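Side-chain contacts in DnaJ homolog subfamily C member 3 (PDB 3IEG), which works as an endoplasmic reticulum co-chaperone in the unfolded protein response, binding misfolded proteins, stimulating the ATPase of HSC70 and restraining the kinase GCN2: residues A39-R42 / R43-F47; K11-A15 / A16-A20; L60-V63 / I64-M68. One frame throughout, in Å; residues are numbered along the deposited sequence.

In the fold
Followed from the N terminus, the three contacts lie in series within the first two TPR repeats, and none encloses or crosses another. Contact 2 (11-15 with 16-20) comes first and closes the tight turn that joins helix 2-15 to helix 19-32. Contact 1 (39-42 with 43-47) closes no loop, being consecutive turns of helix 37-50. Contact 3 (60-63 with 64-68) carries helix 53-66 to its C-terminal end. Contact 1 bridges the other two: Val-46 packs on Leu-14 and Leu-19 of contact 2, and Tyr-40 and Tyr-41 meet Val-63 of contact 3. Contacts 2 and 3 stay about 12 Å apart at their nearest atoms.

Contact 1 of 3, residues A39-R42 / R43-F47; sequences AYYR and RATVF
Thr-45 lays its methyl over one face of the Tyr-41 ring, an i to i+4 CH-pi contact along helix 37-50 of TPR 2, in which CG2 stands 3.9 Å from the ring centroid. The methyl sits off centre, toward the rim, with CZ of Tyr-41 its nearest ring atom at 3.6 Å from CG2. The other branch of Thr-45 turns back to the helix: with chi1 at 62°, OG1 is held between the backbone N and the carbonyl carbon and donates to Arg-42 O at 2.9 Å. Arg-42 O also accepts from Val-46 N at 3.2 Å, and both donors approach it from the same face of its carbonyl plane. On another side of the helix, Tyr-40 and Arg-43 run side by side. NH2 of Arg-43 reaches the edge of the Tyr-40 ring near its plane, 3.6 Å from CD1, with the guanidinium and the ring almost perpendicular (86°).

Partners farther out probably help to position these groups. Asp-59 of helix 53-66 forms a salt bridge with NE of Arg-43, Tyr-40 OH is hydrogen-bonded to Pro-34 O, and Phe-70 meets the Tyr-41 ring at an oblique angle. The chemistry implies a threonine engaged at both branches, its hydroxyl spent on the helix backbone and its methyl on an aromatic face, while the Arg-43 charge is probably balanced mainly by Asp-59.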
# COMPACT_ATOMS: atom_id res chain seq x y z
N ALA A 39 19.87 -35.09 -2.64
CA ALA A 39 18.50 -35.05 -3.12
C ALA A 39 17.87 -33.72 -2.72
O ALA A 39 17.31 -33.03 -3.57
CB ALA A 39 17.70 -36.21 -2.59
N TYR A 40 18.01 -33.33 -1.45
CA TYR A 40 17.50 -32.05 -0.98
C TYR A 40 18.22 -30.89 -1.65
O TYR A 40 17.62 -29.85 -1.91
CB TYR A 40 17.62 -31.92 0.54
CG TYR A 40 16.67 -32.79 1.32
CD1 TYR A 40 15.32 -32.43 1.48
CD2 TYR A 40 17.11 -33.96 1.92
CE1 TYR A 40 14.45 -33.23 2.22
CE2 TYR A 40 16.25 -34.77 2.65
CZ TYR A 40 14.92 -34.41 2.80
OH TYR A 40 14.08 -35.22 3.52
N TYR A 41 19.51 -31.07 -1.92
CA TYR A 41 20.26 -30.01 -2.59
C TYR A 41 19.76 -29.83 -4.03
O TYR A 41 19.47 -28.72 -4.45
CB TYR A 41 21.77 -30.26 -2.54
CG TYR A 41 22.58 -29.20 -3.24
CD1 TYR A 41 22.64 -27.89 -2.74
CD2 TYR A 41 23.28 -29.49 -4.42
CE1 TYR A 41 23.38 -26.90 -3.38
CE2 TYR A 41 24.02 -28.51 -5.07
CZ TYR A 41 24.07 -27.22 -4.55
OH TYR A 41 24.81 -26.24 -5.20
N ARG A 42 19.63 -30.94 -4.76
CA ARG A 42 19.15 -30.88 -6.13
C ARG A 42 17.79 -30.20 -6.22
O ARG A 42 17.58 -29.31 -7.07
CB ARG A 42 19.10 -32.27 -6.75
CG ARG A 42 20.45 -32.97 -6.84
CD ARG A 42 21.47 -32.18 -7.65
NE ARG A 42 22.70 -32.94 -7.81
CZ ARG A 42 23.89 -32.40 -8.03
NH1 ARG A 42 24.04 -31.08 -8.11
NH2 ARG A 42 24.94 -33.19 -8.17
N ARG A 43 16.89 -30.60 -5.33
CA ARG A 43 15.59 -29.95 -5.27
C ARG A 43 15.72 -28.46 -4.99
O ARG A 43 14.99 -27.67 -5.55
CB ARG A 43 14.68 -30.60 -4.23
CG ARG A 43 13.23 -30.18 -4.40
CD ARG A 43 12.27 -31.01 -3.57
NE ARG A 43 12.44 -30.75 -2.15
CZ ARG A 43 11.98 -31.53 -1.18
NH1 ARG A 43 11.31 -32.63 -1.48
NH2 ARG A 43 12.19 -31.21 0.09
N ALA A 44 16.67 -28.08 -4.14
CA ALA A 44 16.81 -26.67 -3.83
C ALA A 44 17.35 -25.84 -5.00
O ALA A 44 16.95 -24.68 -5.17
CB ALA A 44 17.66 -26.46 -2.58
N THR A 45 18.26 -26.42 -5.79
CA THR A 45 18.78 -25.69 -6.95
C THR A 45 17.68 -25.49 -7.99
O THR A 45 17.67 -24.47 -8.68
CB THR A 45 20.06 -26.31 -7.59
OG1 THR A 45 19.78 -27.63 -8.06
CG2 THR A 45 21.18 -26.40 -6.57
N VAL A 46 16.74 -26.43 -8.08
CA VAL A 46 15.55 -26.26 -8.95
C VAL A 46 14.64 -25.11 -8.49
O VAL A 46 14.37 -24.20 -9.27
CB VAL A 46 14.76 -27.59 -9.22
CG1 VAL A 46 13.42 -27.30 -9.85
CG2 VAL A 46 15.54 -28.50 -10.13
N PHE A 47 14.18 -25.14 -7.24
CA PHE A 47 13.49 -23.98 -6.65
C PHE A 47 14.27 -22.67 -6.88
O PHE A 47 13.68 -21.63 -7.19
CB PHE A 47 13.21 -24.16 -5.15
CG PHE A 47 12.12 -25.17 -4.83
CD1 PHE A 47 12.34 -26.15 -3.87
CD2 PHE A 47 10.88 -25.14 -5.47
CE1 PHE A 47 11.34 -27.09 -3.54
CE2 PHE A 47 9.88 -26.08 -5.16
CZ PHE A 47 10.11 -27.05 -4.19

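Contact 2 of 3, residues K11-A15 / A16-A20; sequences KKLLA and AGQLA
Leu-13 and Gln-18 come together through both backbone and side chain at the turn that ends helix 2-15. The backbone bonds make a Schellman motif. Gln-18 N donates to Leu-13 O at 3.0 Å, spanning the turn, and within that bond Gly-17 N reaches back to Leu-14 O, also at 3.0 Å. The second donor stands well above the Leu-14 carbonyl plane, 62° out of it, whereas Ala-16 N meets Lys-12 O in the carbonyl plane, as in a regular helical turn. Gly-17 supplies the positive phi (85°) that reverses the chain; a side chain would collide with the Ala-16 carbonyl oxygen at these backbone angles. Gln-18 then takes the N-cap position of helix 19-32.

Apolar packing accompanies these bonds. CD2 of Leu-13 lies across the Gln-18 side chain, 4.1 Å from its CB. On a separate flank, Leu-14 and Leu-19 cross with their CD2 methyls 3.8 Å apart; the first torsion of Leu-14 (-155°) sets CG opposite the backbone N, and the second turns CD2 to Leu-19.

Charge stays at the margin, where Lys-12 NZ forms a salt bridge with Glu-8 one turn earlier. Within TPR 1 the turn sets two helices against each other: Leu-13 packs on Ala-22 and Gln-25 of helix 19-32, while Leu-14 and Leu-19 rest on Val-46 and Met-50 of helix 37-50.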
# COMPACT_ATOMS: atom_id res chain seq x y z
N LYS A 11 18.78 -34.22 -13.20
CA LYS A 11 19.96 -33.48 -13.65
C LYS A 11 19.87 -33.17 -15.14
O LYS A 11 20.10 -32.03 -15.56
CB LYS A 11 21.24 -34.26 -13.30
CG LYS A 11 22.51 -33.83 -14.04
CD LYS A 11 23.73 -33.90 -13.12
CE LYS A 11 25.06 -34.06 -13.89
NZ LYS A 11 25.26 -35.45 -14.41
N LYS A 12 19.51 -34.18 -15.94
CA LYS A 12 19.28 -34.01 -17.38
C LYS A 12 18.18 -32.98 -17.61
O LYS A 12 18.38 -32.01 -18.35
CB LYS A 12 18.89 -35.34 -18.03
CG LYS A 12 20.03 -36.32 -18.27
CD LYS A 12 19.49 -37.61 -18.90
CE LYS A 12 20.56 -38.36 -19.72
NZ LYS A 12 21.63 -38.97 -18.84
N LEU A 13 17.03 -33.19 -16.97
CA LEU A 13 15.90 -32.28 -17.10
C LEU A 13 16.26 -30.86 -16.69
O LEU A 13 15.89 -29.91 -17.38
CB LEU A 13 14.69 -32.80 -16.31
CG LEU A 13 14.01 -34.05 -16.90
CD1 LEU A 13 13.04 -34.69 -15.91
CD2 LEU A 13 13.31 -33.74 -18.23
N LEU A 14 16.98 -30.71 -15.58
CA LEU A 14 17.45 -29.40 -15.14
C LEU A 14 18.31 -28.74 -16.20
O LEU A 14 18.07 -27.59 -16.57
CB LEU A 14 18.24 -29.48 -13.83
CG LEU A 14 18.33 -28.27 -12.88
CD1 LEU A 14 19.79 -28.04 -12.46
CD2 LEU A 14 17.75 -26.96 -13.42
N ALA A 15 19.30 -29.48 -16.70
CA ALA A 15 20.21 -28.97 -17.74
C ALA A 15 19.45 -28.47 -18.96
O ALA A 15 19.79 -27.43 -19.53
CB ALA A 15 21.22 -30.04 -18.14
N ALA A 16 18.39 -29.20 -19.33
CA ALA A 16 17.54 -28.88 -20.48
C ALA A 16 16.50 -27.79 -20.22
O ALA A 16 15.75 -27.43 -21.12
CB ALA A 16 16.85 -30.15 -20.99
N GLY A 17 16.44 -27.26 -19.01
CA GLY A 17 15.49 -26.18 -18.70
C GLY A 17 14.09 -26.62 -18.32
O GLY A 17 13.23 -25.78 -18.06
N GLN A 18 13.84 -27.93 -18.28
CA GLN A 18 12.55 -28.45 -17.84
C GLN A 18 12.49 -28.50 -16.31
O GLN A 18 12.74 -29.53 -15.68
CB GLN A 18 12.23 -29.79 -18.51
CG GLN A 18 11.90 -29.67 -20.02
CD GLN A 18 11.70 -31.03 -20.70
OE1 GLN A 18 10.63 -31.65 -20.60
NE2 GLN A 18 12.75 -31.51 -21.39
N LEU A 19 12.17 -27.35 -15.72
CA LEU A 19 12.31 -27.15 -14.28
C LEU A 19 11.30 -27.95 -13.48
O LEU A 19 11.66 -28.60 -12.50
CB LEU A 19 12.22 -25.67 -13.94
CG LEU A 19 13.13 -24.71 -14.71
CD1 LEU A 19 12.93 -23.27 -14.19
CD2 LEU A 19 14.61 -25.10 -14.64
N ALA A 20 10.04 -27.88 -13.89
CA ALA A 20 8.97 -28.57 -13.18
C ALA A 20 9.20 -30.07 -13.22
O ALA A 20 9.09 -30.75 -12.20
CB ALA A 20 7.63 -28.21 -13.75

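Contact 3 of 3, residues L60-V63 / I64-M68; sequences LTKV and IALKM
Ile-64 reaches back to Leu-60 because its first torsion (-67°) sets CG1 beside its own backbone N and its second (152°) carries CD1 on in a nearly extended line, so that the CG1-CD1 arm packs over the Leu-60 carbonyl. Lys-62 meets Leu-66 by a different route: its CG is anti to the backbone N, and a bend at chi2 (70°) swings the aliphatic chain so that CE comes 4.0 Å from CD1 of Leu-66. Both pairs are i to i+4 neighbours in the last turns of helix 53-66, which belongs to TPR 2, part of the helical-hairpin solenoid built by the repeats.

Four backbone bonds in succession hold these turns. Ile-64 N donates to Leu-60 O at 3.1 Å, so this oxygen has an amide donor as well as the isoleucine branch packed against it. The next two, from Ala-65 N to Thr-61 O and from Leu-66 N to Lys-62 O, keep the regular pattern. Lys-67, the first residue to leave helical backbone angles, still gives its N-H to Val-63 O at 2.8 Å, and the chain then departs toward the next helix.

Two buried residues tie these turns to their neighbours: Val-63 touches both Tyr-40 and Tyr-41 of helix 37-50 and Ala-73 of helix 71-84, and Ile-64 touches Arg-74 and Arg-77 of helix 71-84. Were Ile-64 replaced by an alanine, the loss of the CG1-CD1 arm would probably open a gap beside those two arginines and leave the Leu-60 carbonyl less shielded.

Beyond the helix end, the chain of Lys-67 bends at chi2 and chi4, and NZ forms a salt bridge with Asp-69, while CB of Lys-67 remains 3.6 Å from Val-63 O.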
# COMPACT_ATOMS: atom_id res chain seq x y z
N LEU A 60 17.68 -26.07 1.68
CA LEU A 60 19.04 -25.64 1.92
C LEU A 60 19.45 -25.92 3.35
O LEU A 60 20.49 -26.53 3.59
CB LEU A 60 19.23 -24.17 1.58
CG LEU A 60 19.29 -23.90 0.07
CD1 LEU A 60 19.26 -22.41 -0.18
CD2 LEU A 60 20.55 -24.52 -0.55
N THR A 61 18.62 -25.51 4.31
CA THR A 61 18.96 -25.76 5.71
C THR A 61 18.89 -27.25 6.07
O THR A 61 19.60 -27.70 6.97
CB THR A 61 18.16 -24.89 6.74
OG1 THR A 61 17.17 -25.69 7.40
CG2 THR A 61 17.53 -23.68 6.12
N LYS A 62 18.07 -28.01 5.37
CA LYS A 62 18.10 -29.45 5.57
C LYS A 62 19.47 -30.01 5.18
O LYS A 62 20.08 -30.77 5.93
CB LYS A 62 17.00 -30.13 4.76
CG LYS A 62 16.96 -31.65 4.91
CD LYS A 62 16.50 -32.10 6.28
CE LYS A 62 16.48 -33.61 6.36
NZ LYS A 62 15.98 -34.07 7.69
N VAL A 63 19.97 -29.61 4.01
CA VAL A 63 21.25 -30.11 3.54
C VAL A 63 22.33 -29.81 4.55
O VAL A 63 23.14 -30.66 4.88
CB VAL A 63 21.64 -29.50 2.18
CG1 VAL A 63 23.07 -29.90 1.79
CG2 VAL A 63 20.65 -29.95 1.12
N ILE A 64 22.33 -28.58 5.05
CA ILE A 64 23.33 -28.15 5.98
C ILE A 64 23.22 -28.97 7.26
O ILE A 64 24.22 -29.42 7.80
CB ILE A 64 23.22 -26.65 6.22
CG1 ILE A 64 23.58 -25.91 4.93
CG2 ILE A 64 24.12 -26.19 7.36
CD1 ILE A 64 22.91 -24.58 4.78
N ALA A 65 22.00 -29.20 7.73
CA ALA A 65 21.78 -30.03 8.91
C ALA A 65 22.41 -31.41 8.75
O ALA A 65 23.02 -31.93 9.69
CB ALA A 65 20.29 -30.14 9.23
N LEU A 66 22.29 -31.99 7.56
CA LEU A 66 22.84 -33.31 7.25
C LEU A 66 24.33 -33.31 6.96
O LEU A 66 25.02 -34.29 7.21
CB LEU A 66 22.11 -33.92 6.05
CG LEU A 66 20.69 -34.41 6.26
CD1 LEU A 66 20.04 -34.64 4.92
CD2 LEU A 66 20.66 -35.68 7.10
N LYS A 67 24.83 -32.21 6.40
CA LYS A 67 26.18 -32.18 5.88
C LYS A 67 26.76 -30.80 6.08
O LYS A 67 26.76 -29.98 5.16
CB LYS A 67 26.15 -32.54 4.39
CG LYS A 67 27.42 -33.19 3.86
CD LYS A 67 27.48 -34.69 4.22
CE LYS A 67 28.86 -35.28 3.95
NZ LYS A 67 29.95 -34.61 4.74
N MSE A 68 27.28 -30.53 7.27
CA MSE A 68 27.73 -29.19 7.64
C MSE A 68 28.88 -28.63 6.79
O MSE A 68 29.02 -27.42 6.65
CB MSE A 68 28.06 -29.10 9.14
CG MSE A 68 29.40 -29.71 9.55
SE MSE A 68 30.09 -28.99 11.26
CE MSE A 68 31.96 -29.67 11.12